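Long-range contacts in plu4264 (Photorhabdus luminescens subsp. laumondii, PDB 4MV2), which is of unknown function but binds a nickel ion in its cupin beta-barrel: residues 65-70 against 90-95; 15-20 against 46-51; 42-47 against 95-100. One frame throughout, in Å; residues are numbered along the deposited sequence. Where two conformers were deposited one is given.

Interaction 1 of 3, residues 65-70 against 90-95; sequences AIIRIN and HHVINN. With NI (nickel (II) ion), chain C.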
loop_
_atom_site.group_PDB
_atom_site.type_symbol
_atom_site.label_atom_id
_atom_site.label_comp_id
_atom_site.label_asym_id
_atom_site.label_seq_id
_atom_site.Cartn_x
_atom_site.Cartn_y
_atom_site.Cartn_z
ATOM N N ALA A 65 15.456 3.530 -7.363
ATOM C CA ALA A 65 16.305 3.556 -6.186
ATOM C C ALA A 65 16.981 2.227 -6.011
ATOM O O ALA A 65 16.654 1.270 -6.699
ATOM C CB ALA A 65 15.506 3.927 -4.949
ATOM N N ILE A 66 17.897 2.197 -5.054
ATOM C CA ILE A 66 18.479 0.962 -4.549
ATOM C C ILE A 66 17.966 0.734 -3.141
ATOM O O ILE A 66 18.094 1.616 -2.308
ATOM C CB ILE A 66 19.998 1.063 -4.496
ATOM C CG1 ILE A 66 20.547 1.274 -5.899
ATOM C CG2 ILE A 66 20.594 -0.189 -3.890
ATOM C CD1 ILE A 66 22.008 1.676 -5.890
ATOM N N ILE A 67 17.417 -0.446 -2.878
ATOM C CA ILE A 67 17.090 -0.808 -1.506
ATOM C C ILE A 67 18.254 -1.662 -1.020
ATOM O O ILE A 67 18.487 -2.740 -1.544
ATOM C CB ILE A 67 15.769 -1.569 -1.352
ATOM C CG1 ILE A 67 14.647 -0.946 -2.191
ATOM C CG2 ILE A 67 15.409 -1.644 0.110
ATOM C CD1 ILE A 67 14.300 0.453 -1.818
ATOM N N ARG A 68 18.984 -1.182 -0.019
ATOM C CA ARG A 68 20.086 -1.939 0.554
ATOM C C ARG A 68 19.571 -2.626 1.796
ATOM O O ARG A 68 19.132 -1.968 2.734
ATOM C CB ARG A 68 21.236 -0.996 0.903
ATOM C CG ARG A 68 22.451 -1.745 1.473
ATOM C CD ARG A 68 23.711 -0.926 1.444
ATOM N NE ARG A 68 24.154 -0.724 0.066
ATOM C CZ ARG A 68 25.117 0.114 -0.302
ATOM N NH1 ARG A 68 25.715 0.896 0.584
ATOM N NH2 ARG A 68 25.443 0.211 -1.581
ATOM N N ILE A 69 19.626 -3.951 1.782
ATOM C CA ILE A 69 19.129 -4.781 2.876
ATOM C C ILE A 69 20.292 -5.658 3.318
ATOM O O ILE A 69 20.748 -6.522 2.575
ATOM C CB ILE A 69 17.909 -5.640 2.443
ATOM C CG1 ILE A 69 16.787 -4.737 1.922
ATOM C CG2 ILE A 69 17.429 -6.524 3.601
ATOM C CD1 ILE A 69 15.618 -5.490 1.347
ATOM N N ASN A 70 20.788 -5.395 4.520
ATOM C CA ASN A 70 21.986 -6.055 5.016
ATOM C C ASN A 70 23.060 -6.066 3.956
ATOM O O ASN A 70 23.613 -7.129 3.609
ATOM C CB ASN A 70 21.686 -7.483 5.446
ATOM C CG ASN A 70 20.746 -7.545 6.630
ATOM O OD1 ASN A 70 20.684 -6.628 7.449
ATOM N ND2 ASN A 70 20.013 -8.641 6.732
ATOM N N HIS A 90 18.073 -1.786 6.862
ATOM C CA HIS A 90 17.588 -1.377 5.564
ATOM C C HIS A 90 17.561 0.089 5.445
ATOM O O HIS A 90 17.281 0.786 6.431
ATOM C CB HIS A 90 16.179 -1.937 5.253
ATOM C CG HIS A 90 15.149 -1.739 6.344
ATOM N ND1 HIS A 90 15.150 -2.478 7.513
ATOM C CD2 HIS A 90 14.049 -0.941 6.407
ATOM C CE1 HIS A 90 14.123 -2.112 8.264
ATOM N NE2 HIS A 90 13.429 -1.192 7.614
ATOM N N HIS A 91 17.893 0.549 4.243
ATOM C CA HIS A 91 17.637 1.933 3.825
ATOM C C HIS A 91 17.517 2.037 2.284
ATOM O O HIS A 91 17.720 1.049 1.547
ATOM C CB HIS A 91 18.706 2.892 4.403
ATOM C CG HIS A 91 20.061 2.833 3.758
ATOM N ND1 HIS A 91 21.004 1.862 4.055
ATOM C CD2 HIS A 91 20.659 3.686 2.894
ATOM C CE1 HIS A 91 22.119 2.126 3.402
ATOM N NE2 HIS A 91 21.929 3.210 2.668
ATOM N N VAL A 92 17.165 3.233 1.839
ATOM C CA VAL A 92 16.843 3.507 0.454
ATOM C C VAL A 92 17.819 4.541 -0.084
ATOM O O VAL A 92 18.068 5.552 0.559
ATOM C CB VAL A 92 15.412 4.032 0.343
ATOM C CG1 VAL A 92 15.017 4.226 -1.113
ATOM C CG2 VAL A 92 14.434 3.046 1.015
ATOM N N ILE A 93 18.379 4.255 -1.254
ATOM C CA ILE A 93 19.371 5.122 -1.897
ATOM C C ILE A 93 18.816 5.605 -3.198
ATOM O O ILE A 93 18.530 4.812 -4.091
ATOM C CB ILE A 93 20.701 4.351 -2.162
ATOM C CG1 ILE A 93 21.291 3.840 -0.849
ATOM C CG2 ILE A 93 21.691 5.241 -2.944
ATOM C CD1 ILE A 93 22.286 2.696 -1.053
ATOM N N ASN A 94 18.634 6.920 -3.312
ATOM C CA ASN A 94 18.160 7.513 -4.554
ATOM C C ASN A 94 19.256 8.345 -5.193
ATOM O O ASN A 94 19.427 9.514 -4.838
ATOM C CB ASN A 94 16.932 8.401 -4.354
ATOM C CG ASN A 94 16.368 8.947 -5.669
ATOM O OD1 ASN A 94 16.800 8.588 -6.756
ATOM N ND2 ASN A 94 15.430 9.875 -5.554
ATOM N N ASN A 95 19.978 7.747 -6.135
ATOM C CA ASN A 95 21.085 8.436 -6.806
ATOM C C ASN A 95 20.617 9.277 -8.003
ATOM O O ASN A 95 21.422 9.912 -8.671
ATOM C CB ASN A 95 22.139 7.447 -7.317
ATOM C CG ASN A 95 22.892 6.732 -6.216
ATOM O OD1 ASN A 95 23.214 5.546 -6.354
ATOM N ND2 ASN A 95 23.209 7.421 -5.164
HETATM NI NI NI C . 11.749 -0.131 8.462
HETATM O O HOH W 1 20.859 -0.886 4.858
HETATM O O HOH W 2 11.537 1.236 6.914
HETATM O O HOH W 3 10.086 1.020 9.259
#
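Two neighbouring antiparallel strands of the cupin beta-barrel, 64-69 and 90-94, meet here, and the second delivers His90 to the nickel site. Ile66 pairs with Ile93 and Arg68 with His91 in hydrogen-bonded pairs; in the first, Ile66 N to Ile93 O and Ile93 N to Ile66 O both measure 2.9 Å. The non-hydrogen-bonded pairs Ile67-Val92 and Ile69-His90 place their side chains on the barrel interior. There Ile67 and Val92 run side by side, and Phe100 and Phe102 of strand 100-107 pack on the valine; beta-branched residues such as isoleucine and valine favour an extended backbone and suit this apolar filling.

On the other face Ile93 crosses Arg68, and its CD1 sits over the centre of the guanidinium, 3.9 Å from Arg68 CZ. Arg68 NE forms a salt bridge with Asp73, while the methyl covers a face of the group. His91 has CG between its backbone N and carbonyl carbon (chi1 74°), which lays the ring beside Arg68 CD, 86° from the guanidinium plane, and a water joins His91 ND1 to Arg68 O.

The imidazole of His90 is fixed at both nitrogens: ND1 bonds to Ser88 O, while NE2, completing the site with His50, His52, Glu56 and two waters, lies 2.2 Å from the nickel.

Interaction 2 of 3, residues 15-20 against 46-51; sequences HEYDLD and KSFRHS. With NI (nickel (II) ion), chain C.
Tyr17, at the tip of the type I' turn Glu16-Leu19, leans its side chain along the loop that carries the nickel ligand His50. Its CB lies 4.0 Å from Phe48 CB. With CG anti to the carbonyl carbon (chi1 -66°), the ring runs on toward the histidine. CD1 then meets Phe48 CD2 at 3.5 Å, the phenylalanine atom coming in at the tyrosine's edge, near its plane; the two rings are oblique, their planes 57° apart. One atom further out, Tyr17 CE1 approaches His50 ND1 to 3.3 Å, with the phenol and imidazole planes inclined at 65°. At the tip, OH and His50 ND1 share a water, to which ND1 donates, and this water lies in the plane of both rings. A tyrosine suits the place because its ring carbons meet Phe48 and His50 while its hydroxyl still reaches the water.

The backbone fixes the start of this path: Phe48 N donates to Tyr17 O over 2.8 Å, approaching from above the carbonyl plane. Next to it, Asp18 crosses Phe48, its OD2 3.6 Å from Phe48 CB, and a water links that carboxylate oxygen with Lys46 O and Lys46 NZ. Leu19 CD2 rests on Ser47 CB, and the serine hydroxyl is engaged with the backbone N of Val92.

His50 NE2 binds the nickel at 2.1 Å. Since ND1 carries the proton given to the water, NE2 presents its lone pair to the metal, and Tyr17 acts as a second-shell residue, through the shared water and ring contact probably limiting how far the imidazole can turn.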
loop_
_atom_site.group_PDB
_atom_site.type_symbol
_atom_site.label_atom_id
_atom_site.label_comp_id
_atom_site.label_asym_id
_atom_site.label_seq_id
_atom_site.Cartn_x
_atom_site.Cartn_y
_atom_site.Cartn_z
ATOM N N HIS A 15 9.302 15.178 7.760
ATOM C CA HIS A 15 10.621 14.635 7.468
ATOM C C HIS A 15 11.089 13.785 8.626
ATOM O O HIS A 15 11.203 14.277 9.764
ATOM C CB HIS A 15 11.615 15.791 7.232
ATOM C CG HIS A 15 12.920 15.340 6.677
ATOM N ND1 HIS A 15 13.120 15.095 5.337
ATOM C CD2 HIS A 15 14.108 15.118 7.287
ATOM C CE1 HIS A 15 14.359 14.684 5.157
ATOM N NE2 HIS A 15 14.990 14.717 6.320
ATOM N N GLU A 16 11.262 12.498 8.365
ATOM C CA GLU A 16 11.739 11.560 9.359
ATOM C C GLU A 16 12.465 10.431 8.649
ATOM O O GLU A 16 12.199 10.145 7.488
ATOM C CB GLU A 16 10.595 11.051 10.238
ATOM C CG GLU A 16 9.479 10.405 9.484
ATOM C CD GLU A 16 8.449 9.770 10.414
ATOM O OE1 GLU A 16 8.851 9.078 11.364
ATOM O OE2 GLU A 16 7.233 9.943 10.194
ATOM N N TYR A 17 13.427 9.821 9.327
ATOM C CA TYR A 17 14.254 8.791 8.712
ATOM C C TYR A 17 14.920 9.305 7.445
ATOM O O TYR A 17 15.158 8.540 6.526
ATOM C CB TYR A 17 13.434 7.509 8.439
ATOM C CG TYR A 17 12.994 6.846 9.727
ATOM C CD1 TYR A 17 13.849 6.009 10.424
ATOM C CD2 TYR A 17 11.739 7.082 10.261
ATOM C CE1 TYR A 17 13.462 5.406 11.617
ATOM C CE2 TYR A 17 11.339 6.479 11.452
ATOM C CZ TYR A 17 12.203 5.644 12.115
ATOM O OH TYR A 17 11.828 5.043 13.303
ATOM N N ASP A 18 15.195 10.610 7.428
ATOM C CA ASP A 18 15.886 11.273 6.339
ATOM C C ASP A 18 15.115 11.189 5.020
ATOM O O ASP A 18 15.695 11.292 3.921
ATOM C CB ASP A 18 17.310 10.733 6.189
ATOM C CG ASP A 18 18.159 10.996 7.419
ATOM O OD1 ASP A 18 17.875 11.934 8.190
ATOM O OD2 ASP A 18 19.116 10.250 7.608
ATOM N N LEU A 19 13.801 11.023 5.112
ATOM C CA LEU A 19 12.923 11.097 3.954
ATOM C C LEU A 19 11.668 11.870 4.335
ATOM O O LEU A 19 11.523 12.268 5.476
ATOM C CB LEU A 19 12.655 9.682 3.421
ATOM C CG LEU A 19 11.991 8.657 4.340
ATOM C CD1 LEU A 19 10.558 8.998 4.771
ATOM C CD2 LEU A 19 12.029 7.298 3.647
ATOM N N ASP A 20 10.810 12.123 3.358
ATOM C CA ASP A 20 9.581 12.853 3.588
ATOM C C ASP A 20 8.430 11.870 3.585
ATOM O O ASP A 20 8.267 11.085 2.632
ATOM C CB ASP A 20 9.385 13.914 2.505
ATOM C CG ASP A 20 10.319 15.064 2.677
ATOM O OD1 ASP A 20 10.726 15.336 3.843
ATOM O OD2 ASP A 20 10.744 15.668 1.664
ATOM N N LYS A 46 19.653 9.720 0.485
ATOM C CA LYS A 46 19.371 8.363 0.991
ATOM C C LYS A 46 18.650 8.449 2.313
ATOM O O LYS A 46 18.804 9.417 3.047
ATOM C CB LYS A 46 20.662 7.557 1.136
ATOM C CG LYS A 46 21.633 8.142 2.130
ATOM C CD LYS A 46 22.675 7.147 2.550
ATOM C CE LYS A 46 22.303 6.365 3.827
ATOM N NZ LYS A 46 22.319 7.208 5.102
ATOM N N SER A 47 17.896 7.400 2.650
ATOM C CA SER A 47 17.150 7.403 3.932
ATOM C C SER A 47 17.966 6.824 5.081
ATOM O O SER A 47 19.043 6.297 4.879
ATOM C CB SER A 47 15.823 6.686 3.789
ATOM O OG SER A 47 16.023 5.298 3.603
ATOM N N PHE A 48 17.422 6.916 6.297
ATOM C CA PHE A 48 18.121 6.531 7.525
ATOM C C PHE A 48 18.081 5.034 7.749
ATOM O O PHE A 48 17.051 4.447 7.745
ATOM C CB PHE A 48 17.447 7.241 8.710
ATOM C CG PHE A 48 17.981 6.847 10.032
ATOM C CD1 PHE A 48 19.090 7.484 10.543
ATOM C CD2 PHE A 48 17.363 5.846 10.796
ATOM C CE1 PHE A 48 19.593 7.128 11.804
ATOM C CE2 PHE A 48 17.862 5.486 12.052
ATOM C CZ PHE A 48 18.971 6.133 12.546
ATOM N N ARG A 49 19.232 4.428 7.971
ATOM C CA ARG A 49 19.304 2.964 8.082
ATOM C C ARG A 49 18.792 2.504 9.441
ATOM O O ARG A 49 19.195 3.058 10.487
ATOM C CB ARG A 49 20.752 2.515 7.814
ATOM C CG ARG A 49 20.973 1.001 7.849
ATOM C CD ARG A 49 22.391 0.668 7.360
ATOM N NE ARG A 49 22.775 -0.759 7.443
ATOM C CZ ARG A 49 23.454 -1.337 8.452
ATOM N NH1 ARG A 49 23.848 -0.642 9.521
ATOM N NH2 ARG A 49 23.752 -2.636 8.397
ATOM N N HIS A 50 17.856 1.544 9.452
ATOM C CA HIS A 50 17.440 0.987 10.743
ATOM C C HIS A 50 17.043 -0.452 10.599
ATOM O O HIS A 50 17.027 -1.011 9.486
ATOM C CB HIS A 50 16.278 1.809 11.328
ATOM C CG HIS A 50 14.927 1.595 10.683
ATOM N ND1 HIS A 50 13.771 2.108 11.239
ATOM C CD2 HIS A 50 14.535 0.918 9.574
ATOM C CE1 HIS A 50 12.734 1.793 10.481
ATOM N NE2 HIS A 50 13.168 1.067 9.464
ATOM N N SER A 51 16.659 -1.041 11.719
ATOM C CA SER A 51 16.159 -2.409 11.732
ATOM C C SER A 51 15.142 -2.546 12.845
ATOM O O SER A 51 15.097 -1.715 13.763
ATOM C CB SER A 51 17.304 -3.405 11.956
ATOM O OG SER A 51 17.836 -3.313 13.269
HETATM NI NI NI C . 11.749 -0.131 8.462
HETATM O O HOH W 4 14.059 3.070 13.939
HETATM O O HOH W 5 18.161 12.344 3.237
HETATM O O HOH W 6 20.416 9.639 5.340
HETATM O O HOH W 2 11.537 1.236 6.914
HETATM O O HOH W 3 10.086 1.020 9.259
#

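Interaction 3 of 3, residues 42-47 against 95-100; sequences RPETKS and NNQEDF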
loop_
_atom_site.group_PDB
_atom_site.type_symbol
_atom_site.label_atom_id
_atom_site.label_comp_id
_atom_site.label_asym_id
_atom_site.label_seq_id
_atom_site.Cartn_x
_atom_site.Cartn_y
_atom_site.Cartn_z
ATOM N N ARG A 42 14.203 12.046 -1.659
ATOM C CA ARG A 42 14.420 13.154 -2.583
ATOM C C ARG A 42 15.619 12.865 -3.483
ATOM O O ARG A 42 16.455 12.017 -3.177
ATOM C CB ARG A 42 14.596 14.433 -1.777
ATOM C CG ARG A 42 13.359 14.805 -0.976
ATOM C CD ARG A 42 12.160 15.049 -1.860
ATOM N NE ARG A 42 10.978 15.438 -1.096
ATOM C CZ ARG A 42 9.804 15.691 -1.634
ATOM N NH1 ARG A 42 9.630 15.580 -2.942
ATOM N NH2 ARG A 42 8.773 16.041 -0.857
ATOM N N PRO A 43 15.700 13.559 -4.626
ATOM C CA PRO A 43 16.800 13.292 -5.566
ATOM C C PRO A 43 18.171 13.390 -4.904
ATOM O O PRO A 43 18.415 14.310 -4.127
ATOM C CB PRO A 43 16.612 14.400 -6.608
ATOM C CG PRO A 43 15.134 14.625 -6.609
ATOM C CD PRO A 43 14.770 14.574 -5.170
ATOM N N GLU A 44 19.047 12.436 -5.208
ATOM C CA GLU A 44 20.425 12.432 -4.712
ATOM C C GLU A 44 20.498 12.453 -3.207
ATOM O O GLU A 44 21.361 13.103 -2.627
ATOM C CB GLU A 44 21.236 13.564 -5.355
ATOM C CG GLU A 44 21.261 13.433 -6.879
ATOM C CD GLU A 44 22.200 14.368 -7.591
ATOM O OE1 GLU A 44 22.211 15.558 -7.261
ATOM O OE2 GLU A 44 22.947 13.888 -8.458
ATOM N N THR A 45 19.602 11.687 -2.578
ATOM C CA THR A 45 19.637 11.517 -1.119
ATOM C C THR A 45 19.454 10.047 -0.779
ATOM O O THR A 45 19.071 9.239 -1.643
ATOM C CB THR A 45 18.571 12.351 -0.362
ATOM O OG1 THR A 45 17.266 11.822 -0.601
ATOM C CG2 THR A 45 18.572 13.822 -0.781
ATOM N N LYS A 46 19.653 9.720 0.485
ATOM C CA LYS A 46 19.371 8.363 0.991
ATOM C C LYS A 46 18.650 8.449 2.313
ATOM O O LYS A 46 18.804 9.417 3.047
ATOM C CB LYS A 46 20.662 7.557 1.136
ATOM C CG LYS A 46 21.633 8.142 2.130
ATOM C CD LYS A 46 22.675 7.147 2.550
ATOM C CE LYS A 46 22.303 6.365 3.827
ATOM N NZ LYS A 46 22.319 7.208 5.102
ATOM N N SER A 47 17.896 7.400 2.650
ATOM C CA SER A 47 17.150 7.403 3.932
ATOM C C SER A 47 17.966 6.824 5.081
ATOM O O SER A 47 19.043 6.297 4.879
ATOM C CB SER A 47 15.823 6.686 3.789
ATOM O OG SER A 47 16.023 5.298 3.603
ATOM N N ASN A 95 19.978 7.747 -6.135
ATOM C CA ASN A 95 21.085 8.436 -6.806
ATOM C C ASN A 95 20.617 9.277 -8.003
ATOM O O ASN A 95 21.422 9.912 -8.671
ATOM C CB ASN A 95 22.139 7.447 -7.317
ATOM C CG ASN A 95 22.892 6.732 -6.216
ATOM O OD1 ASN A 95 23.214 5.546 -6.354
ATOM N ND2 ASN A 95 23.209 7.421 -5.164
ATOM N N ASN A 96 19.314 9.298 -8.255
ATOM C CA ASN A 96 18.756 9.864 -9.461
ATOM C C ASN A 96 18.253 11.277 -9.283
ATOM O O ASN A 96 18.204 11.782 -8.183
ATOM C CB ASN A 96 17.706 8.906 -10.002
ATOM C CG ASN A 96 18.253 7.493 -10.114
ATOM O OD1 ASN A 96 19.110 7.237 -10.942
ATOM N ND2 ASN A 96 17.797 6.586 -9.254
ATOM N N GLN A 97 17.871 11.895 -10.386
ATOM C CA GLN A 97 17.428 13.269 -10.408
ATOM C C GLN A 97 15.995 13.481 -10.061
ATOM O O GLN A 97 15.581 14.616 -9.948
ATOM C CB GLN A 97 17.663 13.809 -11.835
ATOM C CG GLN A 97 19.101 13.905 -12.218
ATOM C CD GLN A 97 19.707 15.121 -11.594
ATOM O OE1 GLN A 97 19.257 16.241 -11.838
ATOM N NE2 GLN A 97 20.678 14.921 -10.752
ATOM N N GLU A 98 15.242 12.390 -9.938
ATOM C CA GLU A 98 13.792 12.460 -9.730
ATOM C C GLU A 98 13.443 11.848 -8.375
ATOM O O GLU A 98 14.088 10.892 -7.927
ATOM C CB GLU A 98 13.082 11.641 -10.812
ATOM C CG GLU A 98 13.406 11.992 -12.261
ATOM C CD GLU A 98 14.731 11.409 -12.795
ATOM O OE1 GLU A 98 15.324 10.434 -12.244
ATOM O OE2 GLU A 98 15.162 11.944 -13.819
ATOM N N ASP A 99 12.406 12.375 -7.737
ATOM C CA ASP A 99 11.873 11.818 -6.514
ATOM C C ASP A 99 11.628 10.321 -6.628
ATOM O O ASP A 99 11.158 9.836 -7.635
ATOM C CB ASP A 99 10.491 12.455 -6.248
ATOM C CG ASP A 99 10.520 13.868 -5.746
ATOM O OD1 ASP A 99 11.469 14.293 -5.067
ATOM O OD2 ASP A 99 9.500 14.567 -5.982
ATOM N N PHE A 100 11.917 9.605 -5.555
ATOM C CA PHE A 100 11.617 8.185 -5.440
ATOM C C PHE A 100 10.499 8.009 -4.434
ATOM O O PHE A 100 10.630 8.415 -3.287
ATOM C CB PHE A 100 12.821 7.377 -4.994
ATOM C CG PHE A 100 12.514 5.928 -4.805
ATOM C CD1 PHE A 100 12.284 5.121 -5.916
ATOM C CD2 PHE A 100 12.404 5.356 -3.539
ATOM C CE1 PHE A 100 12.008 3.786 -5.776
ATOM C CE2 PHE A 100 12.122 4.005 -3.421
ATOM C CZ PHE A 100 11.917 3.249 -4.527
HETATM O O HOH W 7 21.484 12.283 -10.112
HETATM O O HOH W 8 24.021 11.282 -8.046
HETATM O O HOH W 9 21.906 9.278 -3.066
#
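Pro43 lays its ring against the backbone of the 95-100 loop: CB and CG face Gln97 O, with CG 3.4 Å from it, and CD comes to 3.3 Å from Asp99 OD1. The compact, rigid ring suits this place because, with no N-H on its nitrogen, it sets only carbon against these oxygens. Arg42 runs alongside Asp99, pointing the same way, and forms a salt bridge in which NH1 donates to OD1 over 3.1 Å at 160°. That oxygen lies close to the guanidinium plane, whereas the nitrogen meets the carboxylate from above its plane; the two planes stand 60° apart. Arg42 NE has a second carboxylate, that of Asp20.

Residues 42-45 form a type II beta turn leading into edge strand 45-46 of the cupin barrel, packed against the loop that links strands 90-94 and 100-107. Thr45 OG1 adds a 2.7 Å bond to Arg42 O, reinforcing the weak turn bond from Thr45 N. Glu44 fills the turn's third position, which calls for a positive phi, and its N makes a weak bond to Asn96 O. Its extended side chain lies beside Gln97, the carboxylate plane 85° from the amide, and a water accepting from Gln97 NE2 also lies 2.7 Å from Glu44 OE2.

In the fold
From the N terminus, the turn at 15-20 comes first, and interaction 2 closes a loop of 25 residues when 46-51 returns to it. Interaction 3 starts at 42-47, sharing Lys46 and Ser47 with that segment, and closes only at 95-100, after 47 residues. Within this span interaction 1 opens and shuts, joining 65-70 to 90-95, and it shares Asn95 with interaction 3. Strand 90-94 is the common neighbour: it pairs with 45-46 through Asn94 N to Thr45 O, and His90 N reaches His50 O, bringing two nickel ligands together. Interactions 2 and 3 also meet where the chain leaves strand 35-41 of the six-stranded sheet for 45-46 of the four-stranded one.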